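PDB 3RJA: carbohydrate oxidase from Microdochium nivale, which oxidises the C1 hydroxyl of mono-, oligo- and polysaccharides to the lactone with FAD as cofactor, reducing molecular oxygen to hydrogen peroxide. Local coordinates for residues 183-194 with 443-454. Sequence-based numbering, arbitrary orientation. Where two conformers were deposited one is given.
With FAD (flavin-adenine dinucleotide), chain B.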
ATOM      1  N   LEU A 183      -5.380  13.889  15.224  1.00 13.26           N
ATOM      2  CA  LEU A 183      -4.953  14.013  13.833  1.00 12.84           C
ATOM      3  C   LEU A 183      -3.981  12.880  13.508  1.00 13.18           C
ATOM      4  O   LEU A 183      -4.113  12.218  12.471  1.00 14.22           O
ATOM      5  CB  LEU A 183      -4.277  15.358  13.588  1.00 11.64           C
ATOM      6  CG  LEU A 183      -3.718  15.637  12.191  1.00 12.57           C
ATOM      7  CD1 LEU A 183      -4.757  15.380  11.096  1.00 11.34           C
ATOM      8  CD2 LEU A 183      -3.194  17.082  12.107  1.00 12.51           C
ATOM      9  N   PHE A 184      -3.025  12.677  14.413  1.00 12.75           N
ATOM     10  CA  PHE A 184      -2.008  11.619  14.325  1.00 13.23           C
ATOM     11  C   PHE A 184      -2.645  10.237  14.085  1.00 13.76           C
ATOM     12  O   PHE A 184      -2.175   9.449  13.241  1.00 13.90           O
ATOM     13  CB  PHE A 184      -1.164  11.621  15.613  1.00 12.45           C
ATOM     14  CG  PHE A 184       0.094  10.819  15.528  1.00 12.37           C
ATOM     15  CD1 PHE A 184       1.039  11.076  14.528  1.00 13.29           C
ATOM     16  CD2 PHE A 184       0.348   9.825  16.447  1.00 12.21           C
ATOM     17  CE1 PHE A 184       2.202  10.333  14.443  1.00 13.12           C
ATOM     18  CE2 PHE A 184       1.505   9.082  16.381  1.00 12.14           C
ATOM     19  CZ  PHE A 184       2.451   9.355  15.398  1.00 12.22           C
ATOM     20  N   TRP A 185      -3.723   9.965  14.815  1.00 12.80           N
ATOM     21  CA  TRP A 185      -4.451   8.703  14.709  1.00 12.64           C
ATOM     22  C   TRP A 185      -5.014   8.515  13.286  1.00 12.76           C
ATOM     23  O   TRP A 185      -4.831   7.454  12.662  1.00 11.23           O
ATOM     24  CB  TRP A 185      -5.588   8.691  15.756  1.00 13.31           C
ATOM     25  CG  TRP A 185      -6.381   7.418  15.840  1.00 12.62           C
ATOM     26  CD1 TRP A 185      -6.096   6.333  16.619  1.00 12.93           C
ATOM     27  CD2 TRP A 185      -7.587   7.092  15.131  1.00 13.25           C
ATOM     28  NE1 TRP A 185      -7.053   5.361  16.447  1.00 12.14           N
ATOM     29  CE2 TRP A 185      -7.984   5.798  15.550  1.00 12.19           C
ATOM     30  CE3 TRP A 185      -8.391   7.777  14.207  1.00 13.40           C
ATOM     31  CZ2 TRP A 185      -9.157   5.167  15.075  1.00 12.85           C
ATOM     32  CZ3 TRP A 185      -9.582   7.149  13.741  1.00 11.95           C
ATOM     33  CH2 TRP A 185      -9.925   5.856  14.155  1.00 12.63           C
ATOM     34  N   GLY A 186      -5.683   9.560  12.775  1.00 13.52           N
ATOM     35  CA  GLY A 186      -6.197   9.556  11.414  1.00 13.05           C
ATOM     36  C   GLY A 186      -5.123   9.472  10.348  1.00 14.27           C
ATOM     37  O   GLY A 186      -5.315   8.804   9.328  1.00 14.31           O
ATOM     38  N   ILE A 187      -3.987  10.152  10.561  1.00 13.73           N
ATOM     39  CA  ILE A 187      -2.931  10.133   9.559  1.00 13.81           C
ATOM     40  C   ILE A 187      -2.411   8.697   9.416  1.00 12.92           C
ATOM     41  O   ILE A 187      -2.091   8.238   8.293  1.00 11.93           O
ATOM     42  CB  ILE A 187      -1.770  11.108   9.903  1.00 13.55           C
ATOM     43  CG1 ILE A 187      -2.213  12.579   9.801  1.00 13.90           C
ATOM     44  CG2 ILE A 187      -0.514  10.835   9.083  1.00 12.80           C
ATOM     45  CD1 ILE A 187      -2.676  13.067   8.452  1.00 15.41           C
ATOM     46  N   LYS A 188      -2.380   7.988  10.546  1.00 11.38           N
ATOM     47  CA  LYS A 188      -1.865   6.625  10.580  1.00 12.14           C
ATOM     48  C   LYS A 188      -2.879   5.562  10.159  1.00 12.12           C
ATOM     49  O   LYS A 188      -3.332   4.740  10.967  1.00 12.33           O
ATOM     50  CB  LYS A 188      -1.196   6.309  11.922  1.00 11.47           C
ATOM     51  CG  LYS A 188       0.091   7.095  12.126  1.00 11.97           C
ATOM     52  CD  LYS A 188       0.750   6.860  13.499  1.00 12.83           C
ATOM     53  CE  LYS A 188       1.167   5.394  13.627  1.00 13.57           C
ATOM     54  NZ  LYS A 188       1.987   5.199  14.814  1.00 14.26           N
ATOM     55  N   GLY A 189      -3.225   5.590   8.867  1.00 12.10           N
ATOM     56  CA  GLY A 189      -4.074   4.566   8.261  1.00 11.03           C
ATOM     57  C   GLY A 189      -5.113   5.120   7.300  1.00 10.95           C
ATOM     58  O   GLY A 189      -5.665   4.388   6.473  1.00 10.01           O
ATOM     59  N   ALA A 190      -5.382   6.421   7.402  1.00 10.67           N
ATOM     60  CA  ALA A 190      -6.378   7.051   6.556  1.00 10.25           C
ATOM     61  C   ALA A 190      -5.891   8.429   6.156  1.00 10.54           C
ATOM     62  O   ALA A 190      -6.688   9.330   5.910  1.00 10.86           O
ATOM     63  CB  ALA A 190      -7.769   7.112   7.305  1.00 10.87           C
ATOM     64  N   GLY A 191      -4.561   8.560   6.028  1.00 12.07           N
ATOM     65  CA  GLY A 191      -3.879   9.847   6.000  1.00 11.98           C
ATOM     66  C   GLY A 191      -4.258  10.778   4.867  1.00 14.33           C
ATOM     67  O   GLY A 191      -4.160  12.004   5.008  1.00 16.71           O
ATOM     68  N   SER A 192      -4.727  10.216   3.756  1.00 12.04           N
ATOM     69  CA  SER A 192      -5.107  11.036   2.620  1.00 11.97           C
ATOM     70  C   SER A 192      -6.285  11.953   2.931  1.00 12.13           C
ATOM     71  O   SER A 192      -6.529  12.900   2.198  1.00 12.12           O
ATOM     72  CB  SER A 192      -5.448  10.153   1.412  1.00 11.49           C
ATOM     73  OG  SER A 192      -6.373   9.132   1.762  1.00 10.53           O
ATOM     74  N   ASN A 193      -7.040  11.618   3.985  1.00 12.60           N
ATOM     75  CA  ASN A 193      -8.242  12.358   4.383  1.00 11.54           C
ATOM     76  C   ASN A 193      -8.046  13.709   5.084  1.00 11.29           C
ATOM     77  O   ASN A 193      -8.953  14.560   5.044  1.00 10.42           O
ATOM     78  CB  ASN A 193      -9.153  11.445   5.239  1.00 11.83           C
ATOM     79  CG  ASN A 193      -9.874  10.443   4.406  1.00 11.71           C
ATOM     80  OD1 ASN A 193     -10.779  10.803   3.654  1.00 11.61           O
ATOM     81  ND2 ASN A 193      -9.442   9.171   4.473  1.00 11.74           N
ATOM     82  N   PHE A 194      -6.875  13.933   5.688  1.00 10.14           N
ATOM     83  CA  PHE A 194      -6.773  14.988   6.712  1.00  9.94           C
ATOM     84  C   PHE A 194      -5.877  16.172   6.444  1.00 10.24           C
ATOM     85  O   PHE A 194      -5.897  17.133   7.208  1.00 10.30           O
ATOM     86  CB  PHE A 194      -6.476  14.364   8.077  1.00  9.26           C
ATOM     87  CG  PHE A 194      -7.464  13.267   8.431  1.00  9.73           C
ATOM     88  CD1 PHE A 194      -8.800  13.589   8.686  1.00  9.27           C
ATOM     89  CD2 PHE A 194      -7.067  11.907   8.426  1.00  9.51           C
ATOM     90  CE1 PHE A 194      -9.751  12.579   8.965  1.00  9.81           C
ATOM     91  CE2 PHE A 194      -8.022  10.876   8.699  1.00  9.36           C
ATOM     92  CZ  PHE A 194      -9.353  11.227   8.976  1.00  9.93           C
ATOM     93  N   TYR A 443     -12.413   0.927   6.072  1.00 12.94           N
ATOM     94  CA  TYR A 443     -12.118   1.425   7.406  1.00 12.48           C
ATOM     95  C   TYR A 443     -12.814   0.716   8.585  1.00 13.12           C
ATOM     96  O   TYR A 443     -12.527   1.044   9.707  1.00 12.24           O
ATOM     97  CB  TYR A 443     -12.329   2.939   7.473  1.00 11.69           C
ATOM     98  CG  TYR A 443     -11.429   3.711   6.531  1.00 10.97           C
ATOM     99  CD1 TYR A 443     -10.027   3.644   6.653  1.00 10.78           C
ATOM    100  CD2 TYR A 443     -11.971   4.476   5.488  1.00 10.21           C
ATOM    101  CE1 TYR A 443      -9.185   4.347   5.751  1.00 10.36           C
ATOM    102  CE2 TYR A 443     -11.140   5.160   4.596  1.00 10.21           C
ATOM    103  CZ  TYR A 443      -9.760   5.092   4.739  1.00  9.86           C
ATOM    104  OH  TYR A 443      -8.964   5.795   3.875  1.00 10.28           O
ATOM    105  N   GLY A 444     -13.709  -0.239   8.318  1.00 14.31           N
ATOM    106  CA  GLY A 444     -14.206  -1.166   9.353  1.00 14.92           C
ATOM    107  C   GLY A 444     -14.686  -0.464  10.611  1.00 16.00           C
ATOM    108  O   GLY A 444     -15.466   0.504  10.531  1.00 17.20           O
ATOM    109  N   GLU A 445     -14.181  -0.906  11.761  1.00 15.73           N
ATOM    110  CA  GLU A 445     -14.649  -0.385  13.064  1.00 17.57           C
ATOM    111  C   GLU A 445     -14.189   1.060  13.333  1.00 17.97           C
ATOM    112  O   GLU A 445     -14.652   1.693  14.277  1.00 17.74           O
ATOM    113  CB  GLU A 445     -14.244  -1.324  14.225  1.00 18.70           C
ATOM    114  CG  GLU A 445     -12.717  -1.473  14.449  1.00 20.21           C
ATOM    115  CD  GLU A 445     -12.346  -2.334  15.661  1.00 21.57           C
ATOM    116  OE1 GLU A 445     -12.059  -3.542  15.502  1.00 22.77           O
ATOM    117  OE2 GLU A 445     -12.305  -1.796  16.780  1.00 24.73           O
ATOM    118  N   ASN A 446     -13.280   1.582  12.499  1.00 17.94           N
ATOM    119  CA  ASN A 446     -12.735   2.928  12.720  1.00 15.88           C
ATOM    120  C   ASN A 446     -13.414   4.036  11.908  1.00 16.12           C
ATOM    121  O   ASN A 446     -13.099   5.219  12.072  1.00 16.73           O
ATOM    122  CB  ASN A 446     -11.229   2.929  12.451  1.00 15.78           C
ATOM    123  CG  ASN A 446     -10.441   2.229  13.548  1.00 17.15           C
ATOM    124  OD1 ASN A 446     -10.882   2.180  14.707  1.00 16.86           O
ATOM    125  ND2 ASN A 446      -9.261   1.697  13.199  1.00 15.40           N
ATOM    126  N   LEU A 447     -14.319   3.662  11.014  1.00 15.05           N
ATOM    127  CA  LEU A 447     -14.983   4.635  10.141  1.00 15.36           C
ATOM    128  C   LEU A 447     -15.714   5.770  10.883  1.00 17.58           C
ATOM    129  O   LEU A 447     -15.567   6.945  10.517  1.00 18.07           O
ATOM    130  CB  LEU A 447     -15.944   3.940   9.173  1.00 13.68           C
ATOM    131  CG  LEU A 447     -16.710   4.882   8.224  1.00 14.18           C
ATOM    132  CD1 LEU A 447     -15.774   5.727   7.356  1.00 12.07           C
ATOM    133  CD2 LEU A 447     -17.685   4.142   7.347  1.00 13.40           C
ATOM    134  N   ALA A 448     -16.509   5.425  11.897  1.00 16.45           N
ATOM    135  CA  ALA A 448     -17.277   6.453  12.623  1.00 16.81           C
ATOM    136  C   ALA A 448     -16.355   7.499  13.260  1.00 15.65           C
ATOM    137  O   ALA A 448     -16.613   8.689  13.160  1.00 16.17           O
ATOM    138  CB  ALA A 448     -18.220   5.817  13.694  1.00 15.60           C
ATOM    139  N   ARG A 449     -15.290   7.064  13.912  1.00 15.40           N
ATOM    140  CA  ARG A 449     -14.298   8.005  14.438  1.00 16.79           C
ATOM    141  C   ARG A 449     -13.630   8.850  13.320  1.00 17.42           C
ATOM    142  O   ARG A 449     -13.418  10.070  13.489  1.00 18.28           O
ATOM    143  CB  ARG A 449     -13.241   7.262  15.259  1.00 18.76           C
ATOM    144  CG  ARG A 449     -12.250   8.165  15.957  1.00 19.53           C
ATOM    145  CD  ARG A 449     -11.338   7.415  16.928  1.00 21.00           C
ATOM    146  NE  ARG A 449     -10.184   8.261  17.275  1.00 24.51           N
ATOM    147  CZ  ARG A 449      -9.242   7.957  18.166  1.00 23.14           C
ATOM    148  NH1 ARG A 449      -9.299   6.813  18.831  1.00 23.15           N
ATOM    149  NH2 ARG A 449      -8.248   8.811  18.401  1.00 25.69           N
ATOM    150  N   LEU A 450     -13.353   8.215  12.178  1.00 15.34           N
ATOM    151  CA  LEU A 450     -12.725   8.899  11.039  1.00 15.13           C
ATOM    152  C   LEU A 450     -13.638   9.989  10.464  1.00 15.26           C
ATOM    153  O   LEU A 450     -13.158  11.059  10.070  1.00 14.01           O
ATOM    154  CB  LEU A 450     -12.324   7.879   9.952  1.00 14.18           C
ATOM    155  CG  LEU A 450     -11.075   7.041  10.319  1.00 14.47           C
ATOM    156  CD1 LEU A 450     -10.873   5.911   9.330  1.00 14.83           C
ATOM    157  CD2 LEU A 450      -9.803   7.901  10.388  1.00 14.40           C
ATOM    158  N   GLN A 451     -14.952   9.715  10.441  1.00 15.20           N
ATOM    159  CA  GLN A 451     -15.973  10.675   9.949  1.00 17.07           C
ATOM    160  C   GLN A 451     -16.060  11.939  10.817  1.00 17.73           C
ATOM    161  O   GLN A 451     -16.188  13.064  10.293  1.00 17.73           O
ATOM    162  CB  GLN A 451     -17.361  10.012   9.848  1.00 16.92           C
ATOM    163  CG  GLN A 451     -17.481   8.993   8.722  1.00 17.63           C
ATOM    164  CD  GLN A 451     -18.825   8.266   8.680  1.00 17.85           C
ATOM    165  OE1 GLN A 451     -19.238   7.771   7.627  1.00 19.79           O
ATOM    166  NE2 GLN A 451     -19.480   8.161   9.816  1.00 18.12           N
ATOM    167  N   LYS A 452     -15.976  11.751  12.133  1.00 17.14           N
ATOM    168  CA  LYS A 452     -15.897  12.865  13.076  0.50 17.35           C
ATOM    169  C   LYS A 452     -14.600  13.669  12.851  1.00 17.39           C
ATOM    170  O   LYS A 452     -14.618  14.903  12.729  1.00 17.20           O
ATOM    171  CB  LYS A 452     -15.974  12.341  14.519  0.50 17.25           C
ATOM    172  CG  LYS A 452     -17.281  11.588  14.844  0.50 18.67           C
ATOM    173  CD  LYS A 452     -17.632  11.656  16.340  0.50 18.84           C
ATOM    174  CE  LYS A 452     -18.742  10.683  16.701  0.50 19.96           C
ATOM    175  NZ  LYS A 452     -19.013  10.661  18.183  0.50 21.21           N
ATOM    176  N   LEU A 453     -13.474  12.961  12.798  1.00 14.28           N
ATOM    177  CA  LEU A 453     -12.173  13.616  12.577  1.00 14.01           C
ATOM    178  C   LEU A 453     -12.135  14.376  11.228  1.00 13.24           C
ATOM    179  O   LEU A 453     -11.498  15.421  11.105  1.00 15.68           O
ATOM    180  CB  LEU A 453     -11.054  12.570  12.624  1.00 13.90           C
ATOM    181  CG  LEU A 453      -9.644  13.083  12.764  1.00 15.43           C
ATOM    182  CD1 LEU A 453      -9.443  13.665  14.188  1.00 15.21           C
ATOM    183  CD2 LEU A 453      -8.710  11.902  12.534  1.00 17.01           C
ATOM    184  N   LYS A 454     -12.835  13.854  10.234  1.00 12.57           N
ATOM    185  CA  LYS A 454     -12.970  14.502   8.939  1.00 13.42           C
ATOM    186  C   LYS A 454     -13.733  15.823   9.053  1.00 14.79           C
ATOM    187  O   LYS A 454     -13.337  16.828   8.443  1.00 15.08           O
ATOM    188  CB  LYS A 454     -13.693  13.562   7.954  1.00 12.94           C
ATOM    189  CG  LYS A 454     -13.761  14.041   6.512  1.00 13.34           C
ATOM    190  CD  LYS A 454     -12.393  13.967   5.789  1.00 14.23           C
ATOM    191  CE  LYS A 454     -12.529  14.515   4.391  1.00 15.04           C
ATOM    192  NZ  LYS A 454     -11.291  14.354   3.573  1.00 17.51           N
TER
HETATM  193  PA  FAD B 501      -0.284   8.311  -4.789  1.00  9.18           P
HETATM  194  O1A FAD B 501       0.655   9.456  -5.062  1.00  9.44           O
HETATM  195  O2A FAD B 501      -1.117   7.878  -5.969  1.00  8.50           O
HETATM  196  O5B FAD B 501      -1.265   8.721  -3.587  1.00  9.51           O
HETATM  197  C5B FAD B 501      -2.069   7.725  -2.964  1.00  8.98           C
HETATM  198  C4B FAD B 501      -3.081   8.422  -2.038  1.00  9.00           C
HETATM  199  O4B FAD B 501      -2.386   9.092  -0.985  1.00  8.24           O
HETATM  200  C3B FAD B 501      -3.911   9.486  -2.754  1.00  9.12           C
HETATM  201  O3B FAD B 501      -5.171   9.606  -2.091  1.00 11.12           O
HETATM  202  C2B FAD B 501      -3.096  10.745  -2.473  1.00  9.41           C
HETATM  203  O2B FAD B 501      -3.781  11.970  -2.581  1.00  8.87           O
HETATM  204  C1B FAD B 501      -2.645  10.468  -1.046  1.00  9.05           C
HETATM  205  N9A FAD B 501      -1.413  11.195  -0.755  1.00  9.38           N
HETATM  206  C8A FAD B 501      -0.251  11.257  -1.518  1.00  9.97           C
HETATM  207  N7A FAD B 501       0.625  12.054  -0.848  1.00 10.42           N
HETATM  208  C5A FAD B 501       0.059  12.462   0.299  1.00  9.47           C
HETATM  209  C6A FAD B 501       0.523  13.286   1.329  1.00 10.31           C
HETATM  210  N6A FAD B 501       1.766  13.816   1.288  1.00  9.02           N
HETATM  211  N1A FAD B 501      -0.316  13.509   2.408  1.00  9.14           N
HETATM  212  C2A FAD B 501      -1.597  12.968   2.440  1.00  9.90           C
HETATM  213  N3A FAD B 501      -2.074  12.186   1.406  1.00  9.60           N
HETATM  214  C4A FAD B 501      -1.235  11.936   0.361  1.00  9.58           C
HETATM  215  N1  FAD B 501       1.190  -1.819  -1.153  1.00 15.10           N
HETATM  216  C2  FAD B 501       1.612  -2.515  -0.014  1.00 16.31           C
HETATM  217  O2  FAD B 501       1.070  -2.350   1.086  1.00 12.78           O
HETATM  218  N3  FAD B 501       2.712  -3.355  -0.155  1.00 16.29           N
HETATM  219  C4  FAD B 501       3.486  -3.473  -1.294  1.00 16.18           C
HETATM  220  O4  FAD B 501       4.530  -4.165  -1.300  1.00 16.32           O
HETATM  221  C4X FAD B 501       2.965  -2.755  -2.498  1.00 14.93           C
HETATM  222  N5  FAD B 501       3.621  -2.820  -3.644  1.00 15.77           N
HETATM  223  C5X FAD B 501       3.230  -2.088  -4.741  1.00 13.64           C
HETATM  224  C6  FAD B 501       4.000  -2.097  -5.933  1.00 13.59           C
HETATM  225  C7  FAD B 501       3.691  -1.262  -6.990  1.00 11.50           C
HETATM  226  C7M FAD B 501       4.525  -1.292  -8.288  1.00 11.85           C
HETATM  227  C8  FAD B 501       2.668  -0.299  -6.824  1.00 11.94           C
HETATM  228  C8M FAD B 501       2.308   0.656  -7.945  1.00 10.63           C
HETATM  229  C9  FAD B 501       1.864  -0.321  -5.695  1.00 12.62           C
HETATM  230  C9A FAD B 501       2.141  -1.193  -4.623  1.00 13.63           C
HETATM  231  N10 FAD B 501       1.428  -1.141  -3.400  1.00 14.02           N
HETATM  232  C10 FAD B 501       1.764  -1.978  -2.346  1.00 14.89           C
HETATM  233  C1' FAD B 501       0.261  -0.209  -3.273  1.00 13.44           C
HETATM  234  C2' FAD B 501       0.688   1.094  -2.611  1.00 12.43           C
HETATM  235  O2' FAD B 501       0.885   0.872  -1.221  1.00 13.88           O
HETATM  236  C3' FAD B 501      -0.398   2.134  -2.771  1.00 11.71           C
HETATM  237  O3' FAD B 501      -0.749   2.266  -4.132  1.00 11.43           O
HETATM  238  C4' FAD B 501       0.078   3.474  -2.186  1.00 11.75           C
HETATM  239  O4' FAD B 501      -1.032   4.219  -1.790  1.00 10.13           O
HETATM  240  C5' FAD B 501       0.943   4.252  -3.181  1.00 10.36           C
HETATM  241  O5' FAD B 501       1.374   5.449  -2.594  1.00 11.29           O
HETATM  242  P   FAD B 501       1.830   6.671  -3.562  1.00 10.43           P
HETATM  243  O1P FAD B 501       2.349   7.816  -2.746  1.00 10.64           O
HETATM  244  O2P FAD B 501       2.837   6.155  -4.591  1.00  9.59           O
HETATM  245  O3P FAD B 501       0.435   6.961  -4.290  1.00  9.17           O
HETATM  246  O   HOH W   1     -10.309   7.364   2.199  1.00  7.54           O
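From the FAD pocket at G191 and S192, the packing of the berberine-like region on the FAD-binding part runs out to a cation-pi stack of R449 on W185 at its far end. The guanidinium lies flat on the indole, planes 3° apart, with R449 CZ 3.5 Å from the centroid of the W185 five-membered ring. R449 CD makes a CH-pi contact over the six-membered ring. The W185 chi1 of -176° sets CG anti to the backbone N and lays the indole against helix 447-454. W185 CZ3 is 3.4 Å from L450 CD2. N446 OD1 meets the ring edge, 3.5 Å from W185 CZ2, while N446 ND2 bonds to A376 O and N372 O, and W185 NE1 to A373 O. With an alanine at W185, the R449 guanidinium would probably lose its stacking surface and a gap would open beside L450 CD2.

Further in, L450 CD2 is 3.6 Å from F194 CZ, and L453 CD2 covers one F194 face. G186 CA is 3.6 Å from L453 CD2, where a CB on this glycine would clash. K454 NZ donates to a lone pair of N193 O in the carbonyl plane, at 2.8 Å. N193 ND2 bonds to A190 O and to a water that also binds Y443 OH, while N193 OD1 accepts from V469 N. S192 CA is 3.5 Å from FAD N3A.

The axes of segments 183-190 and 447-454 come within 10.4 Å and cross at -119°. L183 and I187 pack on strands 172-176, 160-166 and 196-206, so helix 181-190 lies between that sheet and the C-terminal helix.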